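Local coordinates for glutathione S-transferase (PDB 4MK3), which probably conjugates glutathione to electrophilic substrates, as glutathione transferases do, and binds glutathione sulfinic acid in a pocket formed largely by its N-terminal domain, at residues Q29-P32 with Y33-K36; R130-V133 with T134-E138; H174-L177 with A178-A181. All coordinates share one frame; numbering follows the deposited sequence.

Contact 1 (Q29-P32 with Y33-K36). With GSF (L-gamma-glutamyl-3-sulfino-L-alanylglycine), chain E.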
ATOM      1  N   GLN A  29      18.311   6.797   3.659  1.00 21.30           N
ATOM      2  CA  GLN A  29      18.850   5.918   4.688  1.00 22.44           C
ATOM      3  C   GLN A  29      17.924   5.833   5.896  1.00 23.46           C
ATOM      4  O   GLN A  29      18.113   4.966   6.759  1.00 24.08           O
ATOM      5  CB  GLN A  29      20.232   6.403   5.127  1.00 24.41           C
ATOM      6  CG  GLN A  29      21.302   6.389   4.025  1.00 26.97           C
ATOM      7  CD  GLN A  29      21.890   5.006   3.763  1.00 36.49           C
ATOM      8  OE1 GLN A  29      21.849   4.124   4.623  1.00 29.44           O
ATOM      9  NE2 GLN A  29      22.465   4.821   2.575  1.00 38.24           N
ATOM     10  N   THR A  30      16.924   6.710   5.959  1.00 18.71           N
ATOM     11  CA  THR A  30      15.969   6.700   7.079  1.00 19.75           C
ATOM     12  C   THR A  30      14.641   6.048   6.712  1.00 21.68           C
ATOM     13  O   THR A  30      13.971   5.510   7.599  1.00 23.00           O
ATOM     14  CB  THR A  30      15.686   8.135   7.596  1.00 20.91           C
ATOM     15  OG1 THR A  30      15.297   8.976   6.502  1.00 25.80           O
ATOM     16  CG2 THR A  30      16.909   8.708   8.241  1.00 24.77           C
ATOM     17  N   SER A  31      14.272   6.049   5.431  1.00 17.94           N
ATOM     18  CA  SER A  31      12.960   5.568   4.992  1.00 17.69           C
ATOM     19  C   SER A  31      12.762   4.119   5.412  1.00 17.43           C
ATOM     20  O   SER A  31      13.541   3.257   5.005  1.00 17.39           O
ATOM     21  CB  SER A  31      12.799   5.671   3.470  1.00 21.55           C
ATOM     22  OG  SER A  31      11.668   4.912   3.012  1.00 18.68           O
ATOM     23  N   PRO A  32      11.709   3.842   6.204  1.00 16.86           N
ATOM     24  CA  PRO A  32      11.524   2.449   6.643  1.00 16.23           C
ATOM     25  C   PRO A  32      10.993   1.559   5.535  1.00 15.04           C
ATOM     26  O   PRO A  32      11.269   0.353   5.514  1.00 15.95           O
ATOM     27  CB  PRO A  32      10.537   2.590   7.796  1.00 16.65           C
ATOM     28  CG  PRO A  32       9.777   3.834   7.524  1.00 17.56           C
ATOM     29  CD  PRO A  32      10.756   4.762   6.858  1.00 17.28           C
ATOM     30  N   TYR A  33      10.245   2.137   4.598  1.00 15.17           N
ATOM     31  CA  TYR A  33       9.804   1.387   3.431  1.00 14.00           C
ATOM     32  C   TYR A  33      10.996   1.045   2.554  1.00 14.05           C
ATOM     33  O   TYR A  33      11.071  -0.053   2.000  1.00 15.19           O
ATOM     34  CB  TYR A  33       8.781   2.194   2.615  1.00 15.94           C
ATOM     35  CG  TYR A  33       7.586   2.747   3.379  1.00 15.98           C
ATOM     36  CD1 TYR A  33       6.438   2.010   3.565  1.00 17.94           C
ATOM     37  CD2 TYR A  33       7.606   4.049   3.824  1.00 17.92           C
ATOM     38  CE1 TYR A  33       5.346   2.571   4.237  1.00 16.23           C
ATOM     39  CE2 TYR A  33       6.560   4.606   4.477  1.00 18.54           C
ATOM     40  CZ  TYR A  33       5.431   3.878   4.682  1.00 17.37           C
ATOM     41  OH  TYR A  33       4.370   4.470   5.324  1.00 19.63           O
ATOM     42  N   ALA A  34      11.904   1.993   2.392  1.00 15.66           N
ATOM     43  CA  ALA A  34      13.105   1.717   1.633  1.00 16.12           C
ATOM     44  C   ALA A  34      13.993   0.727   2.381  1.00 14.83           C
ATOM     45  O   ALA A  34      14.649  -0.112   1.759  1.00 15.52           O
ATOM     46  CB  ALA A  34      13.872   2.993   1.347  1.00 18.95           C
ATOM     47  N   ARG A  35      13.977   0.770   3.717  1.00 15.67           N
ATOM     48  CA  ARG A  35      14.797  -0.176   4.471  1.00 14.59           C
ATOM     49  C   ARG A  35      14.316  -1.599   4.241  1.00 14.82           C
ATOM     50  O   ARG A  35      15.114  -2.513   4.100  1.00 14.73           O
ATOM     51  CB  ARG A  35      14.823   0.119   5.965  1.00 14.23           C
ATOM     52  CG  ARG A  35      15.841  -0.763   6.689  1.00 14.80           C
ATOM     53  CD  ARG A  35      15.752  -0.664   8.175  1.00 14.92           C
ATOM     54  NE  ARG A  35      16.894  -1.306   8.816  1.00 16.07           N
ATOM     55  CZ  ARG A  35      17.127  -1.265  10.109  1.00 17.28           C
ATOM     56  NH1 ARG A  35      16.255  -0.665  10.920  1.00 19.25           N
ATOM     57  NH2 ARG A  35      18.218  -1.811  10.610  1.00 16.77           N
ATOM     58  N   LYS A  36      13.001  -1.779   4.188  1.00 14.32           N
ATOM     59  CA  LYS A  36      12.447  -3.087   3.866  1.00 14.14           C
ATOM     60  C   LYS A  36      13.002  -3.632   2.556  1.00 14.88           C
ATOM     61  O   LYS A  36      13.429  -4.789   2.462  1.00 14.28           O
ATOM     62  CB  LYS A  36      10.912  -3.017   3.833  1.00 14.70           C
ATOM     63  CG  LYS A  36      10.228  -4.319   3.424  1.00 14.59           C
ATOM     64  CD  LYS A  36       8.696  -4.213   3.426  1.00 17.68           C
ATOM     65  CE  LYS A  36       8.237  -3.180   2.422  1.00 18.91           C
ATOM     66  NZ  LYS A  36       6.759  -3.159   2.235  1.00 15.52           N
TER
HETATM   67  CB1 GSF E 304       5.021   4.471   0.773  1.00 16.61           C
HETATM   68  CG1 GSF E 304       6.397   5.109   0.636  1.00 16.22           C
HETATM   69  CD1 GSF E 304       6.469   6.476   1.280  1.00 17.59           C
HETATM   70  OE1 GSF E 304       5.499   7.077   1.698  1.00 20.10           O
HETATM   71  C1  GSF E 304       5.705   2.263  -0.134  1.00 16.47           C
HETATM   72  O11 GSF E 304       6.860   2.315  -0.625  1.00 15.91           O
HETATM   73  O12 GSF E 304       5.354   1.237   0.507  1.00 15.70           O
HETATM   74  N1  GSF E 304       3.379   2.971  -0.241  1.00 16.24           N
HETATM   75  CA1 GSF E 304       4.765   3.427  -0.310  1.00 15.16           C
HETATM   76  N2  GSF E 304       7.736   7.027   1.400  1.00 18.43           N
HETATM   77  CA2 GSF E 304       7.912   8.333   1.942  1.00 17.64           C
HETATM   78  CB2 GSF E 304       9.294   8.476   2.488  1.00 18.46           C
HETATM   79  SG2 GSF E 304       9.537   7.689   4.041  1.00 26.42           S
HETATM   80  O1S GSF E 304      10.682   8.370   4.671  1.00 36.97           O
HETATM   81  O2S GSF E 304       9.789   6.236   3.810  1.00 28.97           O
HETATM   82  C2  GSF E 304       7.887   9.371   0.842  1.00 18.79           C
HETATM   83  O2  GSF E 304       8.547   9.214  -0.182  1.00 18.03           O
HETATM   84  N3  GSF E 304       7.107  10.505   1.045  1.00 19.30           N
HETATM   85  CA3 GSF E 304       7.100  11.544   0.055  1.00 18.38           C
HETATM   86  C3  GSF E 304       5.689  12.078  -0.216  1.00 20.89           C
HETATM   87  O31 GSF E 304       5.575  13.141  -0.897  1.00 22.42           O
HETATM   88  O32 GSF E 304       4.674  11.493   0.218  1.00 24.58           O
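Hydrogen bonding across this turn begins with Ser31, which caps the helix 32-44: Ala34 N donates to Ser31 OG over 3.0 Å in a nearly straight bond (162°). The hydroxyl sits trans to its own backbone N (chi1 166°), a setting that swings it over the first turn between Ala34 N and the bound glutathione sulfinic acid. Two backbone bonds continue the helix, Arg35 N to Ser31 O at 2.8 Å and Lys36 N to Pro32 O at 3.1 Å. Ser31 OG also donates to O2S of the sulfinate, although at 2.4 Å the exact length of that bond is doubtful.

This is the turn between the first strand and first helix of the thioredoxin-like N-terminal domain, where glutathione transferases bind glutathione, and here Ser31, Pro32 and Tyr33 all line the occupied pocket.

Around the Tyr33 ring, the gamma-glutamyl part of the ligand lies over one face, its CB1 3.8 Å above the plane and over the ring centre, whereas the sulfinate O2S comes in at the edge, in plane, 3.1 Å from Tyr33 CD2. Ser31 OG is near that plane too. Apolar contacts are made by Pro32 CG, which packs 4.3 Å from Tyr33 CD2, and by Ala34 CB, which rests 3.6 Å from Ser31 CB.

Polar ends reach further. Tyr33 OH is hydrogen-bonded to Asp124, and Lys36 forms salt bridges with Glu116 and Asp120, both tying this turn to helix 106-134. The extended Arg35 chain runs to Thr221 and the carbonyl of Phe218.

Contact 2 (R130-V133 with T134-E138)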
ATOM      1  N   ARG A 130       4.248  11.913  12.111  1.00 23.08           N
ATOM      2  CA  ARG A 130       5.462  12.715  12.010  1.00 24.36           C
ATOM      3  C   ARG A 130       5.277  13.922  11.071  1.00 24.50           C
ATOM      4  O   ARG A 130       5.709  15.041  11.366  1.00 27.51           O
ATOM      5  CB  ARG A 130       6.630  11.846  11.541  1.00 27.40           C
ATOM      6  CG  ARG A 130       7.907  12.644  11.317  1.00 30.35           C
ATOM      7  CD  ARG A 130       9.114  11.739  11.214  1.00 34.24           C
ATOM      8  NE  ARG A 130      10.301  12.468  10.774  1.00 41.82           N
ATOM      9  CZ  ARG A 130      11.081  13.188  11.569  1.00 44.29           C
ATOM     10  NH1 ARG A 130      10.808  13.295  12.863  1.00 50.60           N
ATOM     11  NH2 ARG A 130      12.135  13.811  11.063  1.00 50.13           N
ATOM     12  N   LEU A 131       4.638  13.686   9.929  1.00 24.27           N
ATOM     13  CA  LEU A 131       4.445  14.745   8.944  1.00 23.66           C
ATOM     14  C   LEU A 131       3.533  15.858   9.455  1.00 25.55           C
ATOM     15  O   LEU A 131       3.621  16.989   9.002  1.00 26.48           O
ATOM     16  CB  LEU A 131       3.921  14.171   7.623  1.00 24.46           C
ATOM     17  CG  LEU A 131       4.898  13.248   6.887  1.00 23.53           C
ATOM     18  CD1 LEU A 131       4.193  12.547   5.731  1.00 26.69           C
ATOM     19  CD2 LEU A 131       6.104  14.005   6.397  1.00 24.42           C
ATOM     20  N   GLU A 132       2.664  15.550  10.416  1.00 24.64           N
ATOM     21  CA  GLU A 132       1.805  16.578  10.982  1.00 25.12           C
ATOM     22  C   GLU A 132       2.655  17.697  11.579  1.00 27.45           C
ATOM     23  O   GLU A 132       2.268  18.858  11.563  1.00 29.43           O
ATOM     24  CB  GLU A 132       0.893  15.984  12.050  1.00 25.45           C
ATOM     25  CG  GLU A 132      -0.201  16.951  12.491  1.00 26.45           C
ATOM     26  CD  GLU A 132      -1.378  17.038  11.530  1.00 28.58           C
ATOM     27  OE1 GLU A 132      -1.466  16.245  10.559  1.00 27.45           O
ATOM     28  OE2 GLU A 132      -2.232  17.912  11.762  1.00 29.02           O
ATOM     29  N   VAL A 133       3.824  17.328  12.092  1.00 28.62           N
ATOM     30  CA  VAL A 133       4.754  18.274  12.682  1.00 30.01           C
ATOM     31  C   VAL A 133       5.698  18.867  11.635  1.00 32.26           C
ATOM     32  O   VAL A 133       5.884  20.079  11.569  1.00 35.14           O
ATOM     33  CB  VAL A 133       5.561  17.589  13.798  1.00 33.67           C
ATOM     34  CG1 VAL A 133       6.668  18.493  14.319  1.00 36.35           C
ATOM     35  CG2 VAL A 133       4.619  17.170  14.930  1.00 37.04           C
ATOM     36  N   THR A 134       6.290  18.014  10.806  1.00 30.22           N
ATOM     37  CA  THR A 134       7.336  18.493   9.903  1.00 34.03           C
ATOM     38  C   THR A 134       6.814  19.280   8.695  1.00 33.11           C
ATOM     39  O   THR A 134       7.537  20.109   8.139  1.00 34.87           O
ATOM     40  CB  THR A 134       8.230  17.342   9.415  1.00 33.20           C
ATOM     41  OG1 THR A 134       7.484  16.474   8.548  1.00 31.60           O
ATOM     42  CG2 THR A 134       8.778  16.547  10.601  1.00 39.63           C
ATOM     43  N   GLN A 135       5.564  19.042   8.298  1.00 33.84           N
ATOM     44  CA  GLN A 135       5.014  19.664   7.082  1.00 33.26           C
ATOM     45  C   GLN A 135       3.907  20.680   7.334  1.00 39.37           C
ATOM     46  O   GLN A 135       3.313  21.205   6.387  1.00 40.68           O
ATOM     47  CB  GLN A 135       4.473  18.570   6.157  1.00 35.41           C
ATOM     48  CG  GLN A 135       5.475  17.494   5.828  1.00 33.74           C
ATOM     49  CD  GLN A 135       6.715  18.026   5.182  1.00 34.77           C
ATOM     50  OE1 GLN A 135       6.650  18.842   4.253  1.00 44.53           O
ATOM     51  NE2 GLN A 135       7.866  17.608   5.682  1.00 45.95           N
ATOM     52  N   ARG A 136       3.638  20.979   8.600  1.00 36.48           N
ATOM     53  CA  ARG A 136       2.594  21.934   8.949  1.00 34.63           C
ATOM     54  C   ARG A 136       3.059  22.873  10.036  1.00 40.57           C
ATOM     55  O   ARG A 136       3.736  22.450  10.967  1.00 36.51           O
ATOM     56  CB  ARG A 136       1.357  21.213   9.476  1.00 33.42           C
ATOM     57  CG  ARG A 136       0.683  20.327   8.480  1.00 31.92           C
ATOM     58  CD  ARG A 136      -0.413  19.526   9.121  1.00 31.26           C
ATOM     59  NE  ARG A 136      -1.017  18.609   8.163  1.00 30.79           N
ATOM     60  CZ  ARG A 136      -2.127  18.845   7.467  1.00 32.51           C
ATOM     61  NH1 ARG A 136      -2.826  19.958   7.636  1.00 32.50           N
ATOM     62  NH2 ARG A 136      -2.563  17.921   6.615  1.00 32.53           N
ATOM     63  N   LYS A 137       2.672  24.136   9.914  1.00 43.39           N
ATOM     64  CA  LYS A 137       2.811  25.093  11.000  1.00 47.35           C
ATOM     65  C   LYS A 137       1.872  24.642  12.107  1.00 42.41           C
ATOM     66  O   LYS A 137       0.877  23.981  11.831  1.00 41.64           O
ATOM     67  CB  LYS A 137       2.420  26.497  10.522  1.00 46.97           C
ATOM     68  CG  LYS A 137       3.563  27.489  10.485  1.00 59.39           C
ATOM     69  CD  LYS A 137       4.681  27.049   9.552  1.00 57.21           C
ATOM     70  CE  LYS A 137       5.827  28.056   9.558  1.00 64.85           C
ATOM     71  NZ  LYS A 137       6.438  28.200  10.912  1.00 68.07           N
ATOM     72  N   GLU A 138       2.169  25.010  13.351  1.00 46.42           N
ATOM     73  CA  GLU A 138       1.318  24.636  14.477  1.00 47.01           C
ATOM     74  C   GLU A 138      -0.150  24.984  14.213  1.00 44.72           C
ATOM     75  O   GLU A 138      -1.052  24.235  14.595  1.00 42.90           O
ATOM     76  CB  GLU A 138       1.799  25.321  15.762  1.00 55.48           C
ATOM     77  CG  GLU A 138       3.269  25.052  16.074  1.00 61.06           C
ATOM     78  CD  GLU A 138       3.633  25.307  17.529  1.00 66.75           C
ATOM     79  OE1 GLU A 138       2.796  25.863  18.275  1.00 69.36           O
ATOM     80  OE2 GLU A 138       4.765  24.952  17.924  1.00 67.31           O
TER
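Over one face of the Arg130 guanidinium lies the methyl of Thr134, with CG2 4.2 Å above the plane and centred on it; the same methyl meets Arg130 CG at 4.1 Å. The second pair of flat groups, the Glu132 carboxylate and the Arg136 guanidinium, are nearly parallel (15° between planes) but offset. Glu132 OE1 is 3.4 Å from Arg136 NE and well out of the guanidinium plane, which makes this salt bridge one of charge alone, with no N-H aimed at the oxygen. A bend at chi2 (79°) turns the carboxylate toward the arginine.

On another side of the helix, Leu131 CD2 touches both Thr134 OG1 and Gln135 CG, 3.6 Å from each. The Gln135 side chain lies alongside Leu131 and curls back, and its NE2 donates over 3.1 Å to Thr134 OG1, which lies 19° out of the Gln135 amide plane. Arg130 O accepts from both Val133 N and Thr134 N, and Gln135 N reaches Leu131 O at 2.9 Å before the chain leaves helical geometry.

Glu132 also accepts from Ser142 N through OE2, and its OE1 bridges to Arg136 NH2 of the second subunit, a pairing repeated in the opposite sense by Arg136; this arginine makes a cation-pi contact with Trp145 of the second subunit as well. An alanine in place of Glu132 would remove the carboxylate and is likely to leave Arg136 of both subunits short of a counter-charge and Ser142 N without its acceptor. Reciprocal salt bridges of this kind mark the end of helix 106-134 as part of the dimer interface.

Contact 3 (H174-L177 with A178-A181)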
ATOM      1  N   HIS A 174      10.101 -20.260   9.638  1.00 14.25           N
ATOM      2  CA  HIS A 174      11.003 -19.595   8.700  1.00 15.85           C
ATOM      3  C   HIS A 174      10.859 -18.114   8.660  1.00 13.50           C
ATOM      4  O   HIS A 174       9.772 -17.575   8.753  1.00 14.20           O
ATOM      5  CB  HIS A 174      10.774 -20.115   7.288  1.00 19.57           C
ATOM      6  CG  HIS A 174      11.383 -21.454   7.057  1.00 19.53           C
ATOM      7  ND1 HIS A 174      10.841 -22.615   7.570  1.00 21.66           N
ATOM      8  CD2 HIS A 174      12.514 -21.824   6.414  1.00 20.15           C
ATOM      9  CE1 HIS A 174      11.599 -23.638   7.233  1.00 22.80           C
ATOM     10  NE2 HIS A 174      12.618 -23.187   6.524  1.00 26.34           N
ATOM     11  N   TYR A 175      12.008 -17.470   8.473  1.00 15.35           N
ATOM     12  CA  TYR A 175      12.111 -16.035   8.208  1.00 14.82           C
ATOM     13  C   TYR A 175      11.564 -15.721   6.820  1.00 13.86           C
ATOM     14  O   TYR A 175      11.925 -16.379   5.841  1.00 16.19           O
ATOM     15  CB  TYR A 175      13.581 -15.681   8.271  1.00 14.43           C
ATOM     16  CG  TYR A 175      14.013 -14.243   8.034  1.00 13.98           C
ATOM     17  CD1 TYR A 175      13.884 -13.275   9.009  1.00 16.63           C
ATOM     18  CD2 TYR A 175      14.634 -13.896   6.856  1.00 17.10           C
ATOM     19  CE1 TYR A 175      14.339 -11.995   8.802  1.00 16.18           C
ATOM     20  CE2 TYR A 175      15.094 -12.613   6.642  1.00 16.30           C
ATOM     21  CZ  TYR A 175      14.951 -11.678   7.629  1.00 15.82           C
ATOM     22  OH  TYR A 175      15.445 -10.412   7.450  1.00 17.07           O
ATOM     23  N   THR A 176      10.684 -14.730   6.774  1.00 13.28           N
ATOM     24  CA  THR A 176      10.040 -14.302   5.535  1.00 13.41           C
ATOM     25  C   THR A 176       9.970 -12.783   5.479  1.00 12.05           C
ATOM     26  O   THR A 176      10.380 -12.063   6.389  1.00 11.97           O
ATOM     27  CB  THR A 176       8.582 -14.825   5.443  1.00 14.04           C
ATOM     28  OG1 THR A 176       7.779 -14.180   6.441  1.00 14.36           O
ATOM     29  CG2 THR A 176       8.498 -16.344   5.587  1.00 15.11           C
ATOM     30  N   LEU A 177       9.411 -12.301   4.375  1.00 12.95           N
ATOM     31  CA  LEU A 177       9.158 -10.877   4.234  1.00 12.42           C
ATOM     32  C   LEU A 177       8.303 -10.324   5.370  1.00 12.16           C
ATOM     33  O   LEU A 177       8.396  -9.139   5.691  1.00 13.12           O
ATOM     34  CB  LEU A 177       8.487 -10.631   2.879  1.00 12.00           C
ATOM     35  CG  LEU A 177       8.104  -9.186   2.531  1.00 13.41           C
ATOM     36  CD1 LEU A 177       9.321  -8.278   2.494  1.00 15.34           C
ATOM     37  CD2 LEU A 177       7.384  -9.154   1.182  1.00 15.21           C
ATOM     38  N   ALA A 178       7.458 -11.158   5.991  1.00 11.99           N
ATOM     39  CA  ALA A 178       6.709 -10.700   7.142  1.00 12.96           C
ATOM     40  C   ALA A 178       7.625 -10.170   8.237  1.00 11.96           C
ATOM     41  O   ALA A 178       7.398  -9.085   8.805  1.00 12.56           O
ATOM     42  CB  ALA A 178       5.833 -11.836   7.685  1.00 12.82           C
ATOM     43  N   ASP A 179       8.659 -10.949   8.538  1.00 12.07           N
ATOM     44  CA  ASP A 179       9.621 -10.558   9.562  1.00 12.98           C
ATOM     45  C   ASP A 179      10.392  -9.323   9.174  1.00 12.12           C
ATOM     46  O   ASP A 179      10.612  -8.433  10.006  1.00 12.24           O
ATOM     47  CB  ASP A 179      10.552 -11.744   9.808  1.00 13.07           C
ATOM     48  CG  ASP A 179       9.782 -12.976  10.161  1.00 13.13           C
ATOM     49  OD1 ASP A 179       9.209 -13.029  11.284  1.00 13.03           O
ATOM     50  OD2 ASP A 179       9.700 -13.875   9.297  1.00 14.16           O
ATOM     51  N   VAL A 180      10.832  -9.259   7.920  1.00 11.94           N
ATOM     52  CA  VAL A 180      11.522  -8.059   7.439  1.00 12.36           C
ATOM     53  C   VAL A 180      10.670  -6.811   7.689  1.00 11.15           C
ATOM     54  O   VAL A 180      11.146  -5.817   8.235  1.00 11.67           O
ATOM     55  CB  VAL A 180      11.844  -8.179   5.939  1.00 11.55           C
ATOM     56  CG1 VAL A 180      12.482  -6.907   5.412  1.00 14.20           C
ATOM     57  CG2 VAL A 180      12.752  -9.347   5.659  1.00 13.33           C
ATOM     58  N   ALA A 181       9.416  -6.887   7.282  1.00 11.48           N
ATOM     59  CA  ALA A 181       8.517  -5.743   7.342  1.00 12.28           C
ATOM     60  C   ALA A 181       8.274  -5.329   8.798  1.00 11.84           C
ATOM     61  O   ALA A 181       8.349  -4.147   9.150  1.00 12.78           O
ATOM     62  CB  ALA A 181       7.239  -6.061   6.614  1.00 12.42           C
TER
HETATM   63  O   HOH W   1       7.792 -15.608   8.989  1.00 15.59           O
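Asp179 reaches back from the first turn of the helix to Thr176, and OD2, through its anti lone pair, accepts from Thr176 N at 2.8 Å (161°). Thr176 and Asp179 form a capping box, the Ser/Thr-Xaa-Xaa-Asp signature known from this helix start in many glutathione transferases; Thr176 OG1 also accepts from Ala178 N at 3.1 Å. A water joins both side chains: it donates to Asp179 OD2 (2.6 Å) and to His174 O, and accepts from Thr176 OG1. The buried OD2 is thus held by two donors, while OD1 accepts from Cys170 N.

Val180 supplies the apolar counterpart. Its CG2 packs 3.8 Å from Tyr175 CZ, a hydrophobic staple between the residue before the N-cap and the fourth after it. Asp179 CB touches the same ring, lying 3.8 Å from Tyr175 CD1.

Leu177, with CG trans to its backbone N (chi1 179°), sends CD1 to within 4.3 Å of Val180 CB, and its carbonyl receives Ala181 N at 2.9 Å.

Leu177 and Val180 face helix 32-44 at Val40 and Val39, Ala178 and Ala181 lie on helix 106-134, and Asp179 leans on helix 203-212.

How the contacts relate
Following the chain, the contacts come in series; each spans a single turn, and none nests within or crosses another. Contact 1 turns the chain from strand 24-27 into helix 32-44 in the N-terminal domain. Contact 2 finishes helix 106-134 in the helical part, just before the loop to helix 143-164, and contact 3 starts helix 177-192. Contacts 1 and 3 touch across the boundary between the N-terminal domain and the helical part: Lys36 O lies 3.8 Å from Val180 CG1, and Lys36 CD packs on the methyl of Ala181. Contact 2 stands apart, its nearest atoms about 7 Å from contact 1 and about 16 Å from contact 3, which lies on the opposite side of the chain's centre.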